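FEZ-1 protein (Fluoribacter gormanii, PDB 5WCK) is a monomeric subclass B3 metallo-beta-lactamase that probably hydrolyses the beta-lactam ring of antibiotics, using a site that holds two zinc ions. Local coordinates at residues T64-L68 / R133-G137; C208-L212 / F236-C242. The protein carries 2 engineered substitutions. One frame throughout, in Å; residues are numbered along the deposited sequence.

Contact 1: residues T64-L68 / R133-G137. With SO4 (sulfate ion), chain I.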
loop_
_atom_site.group_PDB
_atom_site.type_symbol
_atom_site.label_atom_id
_atom_site.label_comp_id
_atom_site.label_asym_id
_atom_site.label_seq_id
_atom_site.Cartn_x
_atom_site.Cartn_y
_atom_site.Cartn_z
ATOM N N THR A 64 -1.851 -18.311 1.016
ATOM C CA THR A 64 -1.202 -17.017 1.286
ATOM C C THR A 64 0.082 -17.270 2.084
ATOM O O THR A 64 0.029 -17.629 3.283
ATOM C CB THR A 64 -2.115 -16.078 2.079
ATOM O OG1 THR A 64 -3.386 -15.977 1.443
ATOM C CG2 THR A 64 -1.541 -14.687 2.237
ATOM N N LYS A 65 1.233 -17.101 1.423
ATOM C CA LYS A 65 2.535 -17.397 2.015
ATOM C C LYS A 65 3.186 -16.169 2.670
ATOM O O LYS A 65 4.010 -16.324 3.604
ATOM C CB LYS A 65 3.511 -17.898 0.951
ATOM C CG LYS A 65 3.088 -19.173 0.241
ATOM C CD LYS A 65 3.024 -20.371 1.153
ATOM C CE LYS A 65 2.722 -21.647 0.397
ATOM N NZ LYS A 65 2.559 -22.792 1.322
ATOM N N ILE A 66 2.890 -14.973 2.146
ATOM C CA ILE A 66 3.581 -13.730 2.523
ATOM C C ILE A 66 2.522 -12.638 2.627
ATOM O O ILE A 66 1.663 -12.535 1.743
ATOM C CB ILE A 66 4.675 -13.327 1.502
ATOM C CG1 ILE A 66 5.770 -14.400 1.388
ATOM C CG2 ILE A 66 5.281 -11.993 1.878
ATOM C CD1 ILE A 66 6.821 -14.101 0.328
ATOM N N LEU A 67 2.607 -11.854 3.709
ATOM C CA LEU A 67 1.770 -10.682 3.936
ATOM C C LEU A 67 2.663 -9.447 3.994
ATOM O O LEU A 67 3.650 -9.415 4.754
ATOM C CB LEU A 67 1.020 -10.842 5.266
ATOM C CG LEU A 67 0.149 -9.652 5.685
ATOM C CD1 LEU A 67 -0.957 -9.337 4.685
ATOM C CD2 LEU A 67 -0.450 -9.896 7.056
ATOM N N LEU A 68 2.342 -8.460 3.140
ATOM C CA LEU A 68 3.003 -7.152 3.074
ATOM C C LEU A 68 1.952 -6.071 3.301
ATOM O O LEU A 68 0.753 -6.343 3.191
ATOM C CB LEU A 68 3.640 -6.948 1.694
ATOM C CG LEU A 68 4.501 -8.081 1.166
ATOM C CD1 LEU A 68 4.924 -7.796 -0.264
ATOM C CD2 LEU A 68 5.703 -8.319 2.067
ATOM N N ARG A 133 14.288 -6.978 -2.059
ATOM C CA ARG A 133 13.333 -7.749 -2.860
ATOM C C ARG A 133 12.561 -8.740 -1.979
ATOM O O ARG A 133 13.073 -9.275 -0.988
ATOM C CB ARG A 133 14.091 -8.401 -4.027
ATOM C CG ARG A 133 14.626 -7.346 -4.987
ATOM C CD ARG A 133 15.412 -7.787 -6.194
ATOM N NE ARG A 133 16.334 -8.870 -5.991
ATOM C CZ ARG A 133 16.775 -9.620 -6.997
ATOM N NH1 ARG A 133 17.436 -10.738 -6.762
ATOM N NH2 ARG A 133 16.510 -9.267 -8.246
ATOM N N VAL A 134 11.314 -8.993 -2.389
ATOM C CA VAL A 134 10.491 -10.057 -1.865
ATOM C C VAL A 134 10.181 -10.966 -3.052
ATOM O O VAL A 134 9.571 -10.526 -4.050
ATOM C CB VAL A 134 9.207 -9.541 -1.198
ATOM C CG1 VAL A 134 8.262 -10.686 -0.820
ATOM C CG2 VAL A 134 9.520 -8.664 0.005
ATOM N N GLU A 135 10.641 -12.219 -2.953
ATOM C CA GLU A 135 10.641 -13.135 -4.096
ATOM C C GLU A 135 9.838 -14.388 -3.722
ATOM O O GLU A 135 10.007 -14.946 -2.633
ATOM C CB GLU A 135 12.079 -13.523 -4.464
ATOM C CG GLU A 135 12.995 -12.348 -4.840
ATOM C CD GLU A 135 14.437 -12.717 -5.191
ATOM O OE1 GLU A 135 14.670 -13.207 -6.313
ATOM O OE2 GLU A 135 15.339 -12.537 -4.332
ATOM N N LEU A 136 8.955 -14.840 -4.619
ATOM C CA LEU A 136 8.236 -16.079 -4.431
ATOM C C LEU A 136 7.892 -16.652 -5.798
ATOM O O LEU A 136 7.315 -15.954 -6.636
ATOM C CB LEU A 136 6.954 -15.848 -3.619
ATOM C CG LEU A 136 6.124 -17.076 -3.254
ATOM C CD1 LEU A 136 6.869 -18.022 -2.326
ATOM C CD2 LEU A 136 4.800 -16.681 -2.640
ATOM N N GLY A 137 8.303 -17.912 -6.025
ATOM C CA GLY A 137 7.919 -18.600 -7.241
ATOM C C GLY A 137 8.362 -17.892 -8.514
ATOM O O GLY A 137 7.692 -18.037 -9.544
HETATM S S SO4 I . 18.059 -8.291 -1.602
HETATM O O1 SO4 I . 17.241 -9.252 -0.827
HETATM O O2 SO4 I . 17.155 -7.446 -2.417
HETATM O O3 SO4 I . 18.752 -7.393 -0.655
HETATM O O4 SO4 I . 19.033 -9.037 -2.413
#
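Strand 64-68, carrying Ile66, and strand 133-136, carrying Val134, run nearly antiparallel at 163°, but their axes are 9.2 Å apart and no hydrogen bond joins them: two sheets meet face to face, as in the alpha-beta/beta-alpha sandwich of the metallo-beta-lactamases. The contact is therefore aliphatic. Ile66 and Val134 reach toward each other tip to tip, with Ile66 CD1 3.9 Å from Val134 CG1; branched residues like these suit strands and give the sheets broad hydrocarbon faces. On one flank Leu68 CD2 comes within 4.4 Å of Val134 CG2. On the other, Leu136 crosses Lys65 at about a right angle, its CG anti to its own nitrogen (chi1 -176°), which carries CD2 out to 4.0 Å from Lys65 CB. Lysine fits this border because its stem can pack while the ammonium end leads away. Arg133 and Glu135 belong to the exposed side of their strand, where Arg133 N donates to O2 of a sulfate (2.9 Å), probably from the crystallisation liquor. Strand 64-68 is flanked in its own sheet by strands 35-39 and 90-94, and strand 133-136 is an edge strand beside 139-145; Trp156 of strand 154-162 touches both Leu68 and Val134.

Contact 2: residues C208-L212 / F236-C242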
loop_
_atom_site.group_PDB
_atom_site.type_symbol
_atom_site.label_atom_id
_atom_site.label_comp_id
_atom_site.label_asym_id
_atom_site.label_seq_id
_atom_site.Cartn_x
_atom_site.Cartn_y
_atom_site.Cartn_z
ATOM N N CYS A 208 6.713 4.335 -14.059
ATOM C CA CYS A 208 5.382 3.992 -13.528
ATOM C C CYS A 208 4.440 3.770 -14.712
ATOM O O CYS A 208 3.977 4.737 -15.313
ATOM C CB CYS A 208 4.892 5.109 -12.634
ATOM S SG CYS A 208 3.324 4.690 -11.821
ATOM N N ASP A 209 4.177 2.506 -15.022
ATOM C CA ASP A 209 3.279 2.143 -16.129
ATOM C C ASP A 209 1.901 1.778 -15.560
ATOM O O ASP A 209 0.894 2.365 -15.948
ATOM C CB ASP A 209 3.826 1.003 -16.993
ATOM C CG ASP A 209 5.202 1.287 -17.587
ATOM O OD1 ASP A 209 5.350 2.343 -18.209
ATOM O OD2 ASP A 209 6.110 0.497 -17.353
ATOM N N ILE A 210 1.853 0.829 -14.626
ATOM C CA ILE A 210 0.598 0.394 -14.013
ATOM C C ILE A 210 0.505 1.065 -12.641
ATOM O O ILE A 210 1.292 0.801 -11.743
ATOM C CB ILE A 210 0.484 -1.134 -13.966
ATOM C CG1 ILE A 210 0.332 -1.688 -15.390
ATOM C CG2 ILE A 210 -0.691 -1.584 -13.083
ATOM C CD1 ILE A 210 0.496 -3.161 -15.494
ATOM N N PHE A 211 -0.402 2.022 -12.573
ATOM C CA PHE A 211 -0.505 3.007 -11.517
ATOM C C PHE A 211 -1.487 2.528 -10.451
ATOM O O PHE A 211 -2.676 2.452 -10.714
ATOM C CB PHE A 211 -0.929 4.338 -12.144
ATOM C CG PHE A 211 -1.346 5.427 -11.193
ATOM C CD1 PHE A 211 -0.846 5.532 -9.904
ATOM C CD2 PHE A 211 -2.280 6.353 -11.605
ATOM C CE1 PHE A 211 -1.273 6.551 -9.061
ATOM C CE2 PHE A 211 -2.727 7.354 -10.759
ATOM C CZ PHE A 211 -2.223 7.448 -9.491
ATOM N N LEU A 212 -0.973 2.197 -9.267
ATOM C CA LEU A 212 -1.808 1.666 -8.175
ATOM C C LEU A 212 -1.456 2.401 -6.879
ATOM O O LEU A 212 -0.525 3.260 -6.843
ATOM C CB LEU A 212 -1.573 0.156 -8.047
ATOM C CG LEU A 212 -1.856 -0.661 -9.304
ATOM C CD1 LEU A 212 -1.336 -2.087 -9.151
ATOM C CD2 LEU A 212 -3.347 -0.673 -9.617
ATOM N N PHE A 236 -5.574 0.063 -16.537
ATOM C CA PHE A 236 -4.708 0.243 -15.378
ATOM C C PHE A 236 -3.292 0.599 -15.845
ATOM O O PHE A 236 -2.485 0.997 -15.035
ATOM C CB PHE A 236 -4.760 -0.970 -14.452
ATOM C CG PHE A 236 -6.097 -1.063 -13.763
ATOM C CD1 PHE A 236 -6.363 -0.304 -12.643
ATOM C CD2 PHE A 236 -7.132 -1.795 -14.328
ATOM C CE1 PHE A 236 -7.620 -0.311 -12.053
ATOM C CE2 PHE A 236 -8.380 -1.817 -13.733
ATOM C CZ PHE A 236 -8.629 -1.064 -12.612
ATOM N N VAL A 237 -3.007 0.486 -17.142
ATOM C CA VAL A 237 -1.777 1.081 -17.721
ATOM C C VAL A 237 -2.058 2.569 -17.892
ATOM O O VAL A 237 -2.823 2.976 -18.772
ATOM C CB VAL A 237 -1.359 0.406 -19.048
ATOM C CG1 VAL A 237 -0.157 1.102 -19.687
ATOM C CG2 VAL A 237 -1.090 -1.061 -18.853
ATOM N N ASP A 238 -1.464 3.373 -16.996
ATOM C CA ASP A 238 -1.794 4.789 -16.919
ATOM C C ASP A 238 -0.565 5.571 -16.480
ATOM O O ASP A 238 -0.556 6.193 -15.424
ATOM C CB ASP A 238 -2.944 5.027 -15.942
ATOM C CG ASP A 238 -3.449 6.461 -15.867
ATOM O OD1 ASP A 238 -3.194 7.255 -16.819
ATOM O OD2 ASP A 238 -4.101 6.796 -14.843
ATOM N N PRO A 239 0.497 5.604 -17.297
ATOM C CA PRO A 239 1.700 6.360 -16.948
ATOM C C PRO A 239 1.478 7.869 -16.792
ATOM O O PRO A 239 2.141 8.504 -15.952
ATOM C CB PRO A 239 2.675 6.050 -18.091
ATOM C CG PRO A 239 1.776 5.628 -19.233
ATOM C CD PRO A 239 0.647 4.888 -18.569
ATOM N N THR A 240 0.571 8.454 -17.596
ATOM C CA THR A 240 0.307 9.869 -17.492
ATOM C C THR A 240 -0.387 10.165 -16.161
ATOM O O THR A 240 -0.010 11.107 -15.459
ATOM C CB THR A 240 -0.512 10.383 -18.682
ATOM O OG1 THR A 240 0.255 10.133 -19.863
ATOM C CG2 THR A 240 -0.834 11.858 -18.559
ATOM N N GLY A 241 -1.373 9.344 -15.788
ATOM C CA GLY A 241 -2.048 9.520 -14.504
ATOM C C GLY A 241 -1.093 9.380 -13.333
ATOM O O GLY A 241 -1.186 10.126 -12.343
ATOM N N CYS A 242 -0.162 8.437 -13.458
ATOM C CA CYS A 242 0.832 8.213 -12.410
ATOM C C CYS A 242 1.723 9.457 -12.247
ATOM O O CYS A 242 1.866 9.988 -11.139
ATOM C CB CYS A 242 1.700 7.021 -12.724
ATOM S SG CYS A 242 2.609 6.538 -11.241
HETATM O O HOH W 1 4.948 8.014 -15.817
HETATM O O HOH W 2 -3.880 2.452 -13.091
#
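Cys242 lies over the ring of Phe211, its CA 3.8 Å from the ring centroid and 15° off the normal, a CH-pi contact at the start of helix 239-262. The same cysteine forms a disulfide with Cys208, SG to SG 2.1 Å (chi3 88°), which covalently ties the helix to the approach of edge strand 210-213. Phe211 has CG anti to the backbone nitrogen (chi1 169°), a torsion that sends the flat ring toward the helix; an aromatic residue suits this place because its face can lie against backbone. Beside it, Ile210 CG1 meets Val237 CG2 at 3.8 Å, while Leu212 CD2 reaches obliquely to the Phe236 ring. Farther out, the backbones bridge once, Ile210 to Val237: Asp238 N donates to Asp209 O at 2.8 Å, and Phe211 N makes a weak bond to Phe236 O. Asp238 is the helix N-cap, a classic role for a short carboxylate, and its OD2 pairs with Lys224. Gly241 lies close against that carboxylate, and Gly241 N donates the capping hydrogen bond to Asp238 OD1 (3.0 Å) from above its plane. At the polar edge, one water donates to both Phe211 O (2.7 Å) and Phe236 O (2.8 Å).

From the N terminus, the chain lays down four strands of the seven-stranded sheet before strand 64-68, and all seven are complete when contact 1 closes a loop of 64 residues, which includes the zinc ligands His71, His73, Asp75 and His76. It then runs through strands 139-145, 154-162 and 165-172, passing His149, before strand 210-213 opens contact 2, which closes a shorter loop of 23 residues that holds His215 and helices 216-219 and 221-229. The loops follow in series, neither nested nor crossed, and the two contacts do not touch. Contact 1 joins the two sheets at edge strand 133-136; contact 2 ties the other edge of the five-stranded sheet, strand 210-213, to the C-terminal helix.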